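Local structure of elongation factor G (2DY1) at residues R59-A67 with L79-E90. The protein binds GTP and magnesium and probably acts as a translational GTPase of the elongation factor G family. Sequence-based numbering, arbitrary orientation.
With MG (magnesium ion), chain B; GTP (guanosine-5'-triphosphate), chain C.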
loop_
_atom_site.group_PDB
_atom_site.type_symbol
_atom_site.label_atom_id
_atom_site.label_comp_id
_atom_site.label_asym_id
_atom_site.label_seq_id
_atom_site.Cartn_x
_atom_site.Cartn_y
_atom_site.Cartn_z
ATOM N N ARG A 59 15.990 1.309 -10.026
ATOM C CA ARG A 59 15.545 0.890 -11.358
ATOM C C ARG A 59 14.139 0.286 -11.316
ATOM O O ARG A 59 13.879 -0.779 -11.878
ATOM C CB ARG A 59 16.554 -0.108 -11.960
ATOM C CG ARG A 59 17.945 0.505 -12.251
ATOM C CD ARG A 59 17.853 1.519 -13.384
ATOM N NE ARG A 59 19.138 1.900 -13.988
ATOM C CZ ARG A 59 19.657 3.127 -13.966
ATOM N NH1 ARG A 59 19.037 4.126 -13.347
ATOM N NH2 ARG A 59 20.773 3.382 -14.642
ATOM N N THR A 60 13.236 0.981 -10.634
ATOM C CA THR A 60 11.851 0.531 -10.521
ATOM C C THR A 60 10.990 1.770 -10.340
ATOM O O THR A 60 11.445 2.785 -9.825
ATOM C CB THR A 60 11.676 -0.443 -9.323
ATOM O OG1 THR A 60 10.354 -1.021 -9.365
ATOM C CG2 THR A 60 11.845 0.286 -7.999
ATOM N N THR A 61 9.738 1.704 -10.775
ATOM C CA THR A 61 8.856 2.836 -10.617
ATOM C C THR A 61 8.384 2.939 -9.171
ATOM O O THR A 61 7.524 2.184 -8.712
ATOM C CB THR A 61 7.677 2.681 -11.608
ATOM O OG1 THR A 61 8.213 2.754 -12.930
ATOM C CG2 THR A 61 6.636 3.801 -11.437
ATOM N N VAL A 62 8.949 3.908 -8.454
ATOM C CA VAL A 62 8.619 4.148 -7.054
ATOM C C VAL A 62 7.400 5.066 -6.981
ATOM O O VAL A 62 6.592 4.964 -6.053
ATOM C CB VAL A 62 9.818 4.829 -6.352
ATOM C CG1 VAL A 62 9.461 5.262 -4.926
ATOM C CG2 VAL A 62 10.999 3.866 -6.361
ATOM N N ARG A 63 7.301 5.957 -7.969
ATOM C CA ARG A 63 6.223 6.936 -8.026
ATOM C C ARG A 63 5.555 6.925 -9.380
ATOM O O ARG A 63 6.226 6.946 -10.418
ATOM C CB ARG A 63 6.777 8.341 -7.781
ATOM C CG ARG A 63 7.605 8.502 -6.490
ATOM C CD ARG A 63 6.799 8.257 -5.242
ATOM N NE ARG A 63 5.784 9.305 -5.079
ATOM C CZ ARG A 63 4.822 9.273 -4.159
ATOM N NH1 ARG A 63 4.729 8.260 -3.311
ATOM N NH2 ARG A 63 3.947 10.276 -4.082
ATOM N N THR A 64 4.225 6.880 -9.373
ATOM C CA THR A 64 3.468 6.917 -10.609
ATOM C C THR A 64 3.819 8.143 -11.449
ATOM O O THR A 64 3.928 9.258 -10.921
ATOM C CB THR A 64 1.970 6.979 -10.279
ATOM O OG1 THR A 64 1.627 5.832 -9.497
ATOM C CG2 THR A 64 1.116 7.038 -11.558
ATOM N N GLY A 65 4.010 7.924 -12.748
ATOM C CA GLY A 65 4.292 9.009 -13.678
ATOM C C GLY A 65 3.132 9.148 -14.652
ATOM O O GLY A 65 2.552 8.167 -15.088
ATOM N N VAL A 66 2.780 10.387 -14.975
ATOM C CA VAL A 66 1.701 10.643 -15.924
ATOM C C VAL A 66 2.274 10.824 -17.326
ATOM O O VAL A 66 3.288 11.516 -17.525
ATOM C CB VAL A 66 0.916 11.921 -15.523
ATOM C CG1 VAL A 66 -0.230 12.148 -16.514
ATOM C CG2 VAL A 66 0.366 11.767 -14.101
ATOM N N ALA A 67 1.677 10.134 -18.290
ATOM C CA ALA A 67 2.049 10.265 -19.688
ATOM C C ALA A 67 0.777 10.713 -20.405
ATOM O O ALA A 67 -0.112 9.912 -20.660
ATOM C CB ALA A 67 2.539 8.921 -20.247
ATOM N N LEU A 79 -1.389 6.412 -16.716
ATOM C CA LEU A 79 -0.696 6.509 -15.425
ATOM C C LEU A 79 0.216 5.286 -15.317
ATOM O O LEU A 79 -0.262 4.167 -15.156
ATOM C CB LEU A 79 -1.715 6.531 -14.289
ATOM C CG LEU A 79 -2.849 7.545 -14.525
ATOM C CD1 LEU A 79 -3.806 7.548 -13.335
ATOM C CD2 LEU A 79 -2.263 8.943 -14.722
ATOM N N ASP A 80 1.533 5.520 -15.400
ATOM C CA ASP A 80 2.540 4.437 -15.366
ATOM C C ASP A 80 2.838 4.196 -13.888
ATOM O O ASP A 80 3.568 4.955 -13.243
ATOM C CB ASP A 80 3.789 4.893 -16.158
ATOM C CG ASP A 80 4.913 3.878 -16.127
ATOM O OD1 ASP A 80 4.620 2.706 -15.850
ATOM O OD2 ASP A 80 6.087 4.268 -16.384
ATOM N N ALA A 81 2.246 3.141 -13.358
ATOM C CA ALA A 81 2.300 2.845 -11.927
ATOM C C ALA A 81 3.386 1.888 -11.505
ATOM O O ALA A 81 3.966 1.195 -12.348
ATOM C CB ALA A 81 0.920 2.265 -11.496
ATOM N N PRO A 82 3.667 1.832 -10.189
ATOM C CA PRO A 82 4.686 0.923 -9.665
ATOM C C PRO A 82 4.260 -0.524 -9.874
ATOM O O PRO A 82 3.085 -0.844 -10.136
ATOM C CB PRO A 82 4.709 1.239 -8.172
ATOM C CG PRO A 82 4.318 2.695 -8.112
ATOM C CD PRO A 82 3.177 2.732 -9.125
ATOM N N GLY A 83 5.227 -1.411 -9.689
ATOM C CA GLY A 83 4.957 -2.825 -9.798
ATOM C C GLY A 83 5.074 -3.494 -8.426
ATOM O O GLY A 83 4.311 -4.382 -8.097
ATOM N N TYR A 84 6.011 -3.041 -7.598
ATOM C CA TYR A 84 6.204 -3.675 -6.297
ATOM C C TYR A 84 5.142 -3.332 -5.265
ATOM O O TYR A 84 4.691 -2.182 -5.189
ATOM C CB TYR A 84 7.576 -3.302 -5.722
ATOM C CG TYR A 84 8.740 -4.006 -6.380
ATOM C CD1 TYR A 84 9.689 -3.294 -7.104
ATOM C CD2 TYR A 84 8.892 -5.387 -6.259
ATOM C CE1 TYR A 84 10.780 -3.932 -7.700
ATOM C CE2 TYR A 84 9.977 -6.037 -6.852
ATOM C CZ TYR A 84 10.910 -5.305 -7.567
ATOM O OH TYR A 84 11.969 -5.943 -8.177
ATOM N N GLY A 85 4.782 -4.321 -4.447
ATOM C CA GLY A 85 3.775 -4.117 -3.408
ATOM C C GLY A 85 4.202 -3.090 -2.373
ATOM O O GLY A 85 3.390 -2.546 -1.618
ATOM N N ASP A 86 5.504 -2.840 -2.305
ATOM C CA ASP A 86 6.019 -1.826 -1.409
ATOM C C ASP A 86 5.352 -0.487 -1.692
ATOM O O ASP A 86 5.210 0.373 -0.798
ATOM C CB ASP A 86 7.509 -1.636 -1.652
ATOM C CG ASP A 86 8.312 -2.836 -1.260
ATOM O OD1 ASP A 86 8.945 -2.813 -0.181
ATOM O OD2 ASP A 86 8.291 -3.808 -2.039
ATOM N N PHE A 87 4.977 -0.307 -2.950
ATOM C CA PHE A 87 4.387 0.955 -3.395
ATOM C C PHE A 87 2.885 0.885 -3.631
ATOM O O PHE A 87 2.359 1.556 -4.527
ATOM C CB PHE A 87 5.133 1.414 -4.644
ATOM C CG PHE A 87 6.646 1.403 -4.469
ATOM C CD1 PHE A 87 7.453 0.633 -5.301
ATOM C CD2 PHE A 87 7.232 2.114 -3.430
ATOM C CE1 PHE A 87 8.840 0.563 -5.082
ATOM C CE2 PHE A 87 8.607 2.059 -3.206
ATOM C CZ PHE A 87 9.415 1.275 -4.035
ATOM N N VAL A 88 2.222 0.064 -2.826
ATOM C CA VAL A 88 0.761 -0.105 -2.876
ATOM C C VAL A 88 0.046 1.259 -2.848
ATOM O O VAL A 88 -1.003 1.421 -3.471
ATOM C CB VAL A 88 0.289 -0.982 -1.695
ATOM C CG1 VAL A 88 0.634 -0.327 -0.365
ATOM C CG2 VAL A 88 -1.207 -1.268 -1.798
ATOM N N GLY A 89 0.579 2.228 -2.108
ATOM C CA GLY A 89 -0.059 3.540 -2.060
ATOM C C GLY A 89 -0.250 4.133 -3.452
ATOM O O GLY A 89 -1.359 4.516 -3.869
ATOM N N GLU A 90 0.832 4.166 -4.205
ATOM C CA GLU A 90 0.797 4.711 -5.550
ATOM C C GLU A 90 0.011 3.847 -6.517
ATOM O O GLU A 90 -0.689 4.360 -7.382
ATOM C CB GLU A 90 2.232 4.892 -6.053
ATOM C CG GLU A 90 2.920 6.112 -5.467
ATOM C CD GLU A 90 2.453 7.393 -6.137
ATOM O OE1 GLU A 90 1.363 7.903 -5.798
ATOM O OE2 GLU A 90 3.167 7.879 -7.033
HETATM MG MG MG B . 8.140 1.135 -14.189
HETATM P PG GTP C . 8.502 -1.663 -12.493
HETATM O O1G GTP C . 9.794 -1.902 -11.568
HETATM O O2G GTP C . 8.248 -0.086 -12.645
HETATM O O3G GTP C . 7.302 -2.382 -12.009
HETATM O O3B GTP C . 9.004 -2.217 -13.921
HETATM P PB GTP C . 8.289 -1.914 -15.325
HETATM O O1B GTP C . 7.090 -2.777 -15.442
HETATM O O2B GTP C . 8.103 -0.452 -15.486
HETATM O O3A GTP C . 9.355 -2.513 -16.363
HETATM P PA GTP C . 10.497 -1.646 -17.081
HETATM O O1A GTP C . 9.888 -0.863 -18.180
HETATM O O2A GTP C . 11.276 -0.929 -16.045
HETATM O "O5'" GTP C . 11.422 -2.775 -17.754
HETATM C "C5'" GTP C . 12.265 -3.561 -16.910
HETATM C "C4'" GTP C . 13.307 -4.292 -17.754
HETATM O "O4'" GTP C . 12.584 -5.000 -18.775
HETATM C "C3'" GTP C . 14.197 -3.278 -18.476
HETATM O "O3'" GTP C . 15.497 -3.846 -18.662
HETATM C "C2'" GTP C . 13.494 -3.113 -19.823
HETATM O "O2'" GTP C . 14.458 -2.760 -20.820
HETATM C "C1'" GTP C . 13.074 -4.564 -20.052
HETATM N N9 GTP C . 11.996 -4.703 -21.057
HETATM C C8 GTP C . 10.824 -4.071 -21.042
HETATM N N7 GTP C . 10.051 -4.539 -22.020
HETATM C C5 GTP C . 10.737 -5.475 -22.670
HETATM C C6 GTP C . 10.451 -6.293 -23.759
HETATM O O6 GTP C . 9.350 -6.278 -24.308
HETATM N N1 GTP C . 11.439 -7.178 -24.207
HETATM C C2 GTP C . 12.680 -7.229 -23.560
HETATM N N2 GTP C . 13.620 -8.070 -23.980
HETATM N N3 GTP C . 12.916 -6.427 -22.510
HETATM C C4 GTP C . 11.985 -5.572 -22.064
HETATM O O HOH W 1 7.787 -0.624 -8.606
HETATM O O HOH W 2 -0.411 7.093 -8.007
HETATM O O HOH W 3 6.049 1.189 -14.142
HETATM O O HOH W 4 10.220 1.234 -14.408
#
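T61 and D80 meet around the magnesium ion: OG1 of T61 binds the metal directly at 2.0 Å, whereas D80 acts through a water ligand, which donates to its OD1 and to A81 O. D50 also bonds OG1 of T61, and D80 OD2 bonds T49 and the second protein ligand of the metal, T23. The T61 amide donates to O2G of GTP. Water 1 donates hydrogen bonds to T60 OG1 and T61 O and accepts one from G83 N, tying the first switch region to the DxPG turn of the second, as in GTP-bound relatives. The Y84 ring turns its edge to T60, OG1 lying 3.3 Å from CD1.

Behind this shell, V62 CA sits over the F87 ring face, 4.0 Å from the centroid, a CH-pi contact. A bend in the E90 chain at CB-CG (chi2 -77°) brings OE2 back to the T64 amide, a 2.8 Å hydrogen bond from N. That carboxylate also stacks on the R63 guanidinium, planes 8° apart, attracted by charge alone; the N-H of NE goes instead to Q292. With an alanine here the T64 amide is likely to lose its acceptor, and R63 and K290 the carboxylate they share.

G65 and D80 exchange two backbone hydrogen bonds at the open end of the antiparallel hairpin 65-71/74-80, on the sheet's edge. Helix 22-32 touches D80, helix 88-97 T64 and P82, and helix 430-442 Y84 and F87.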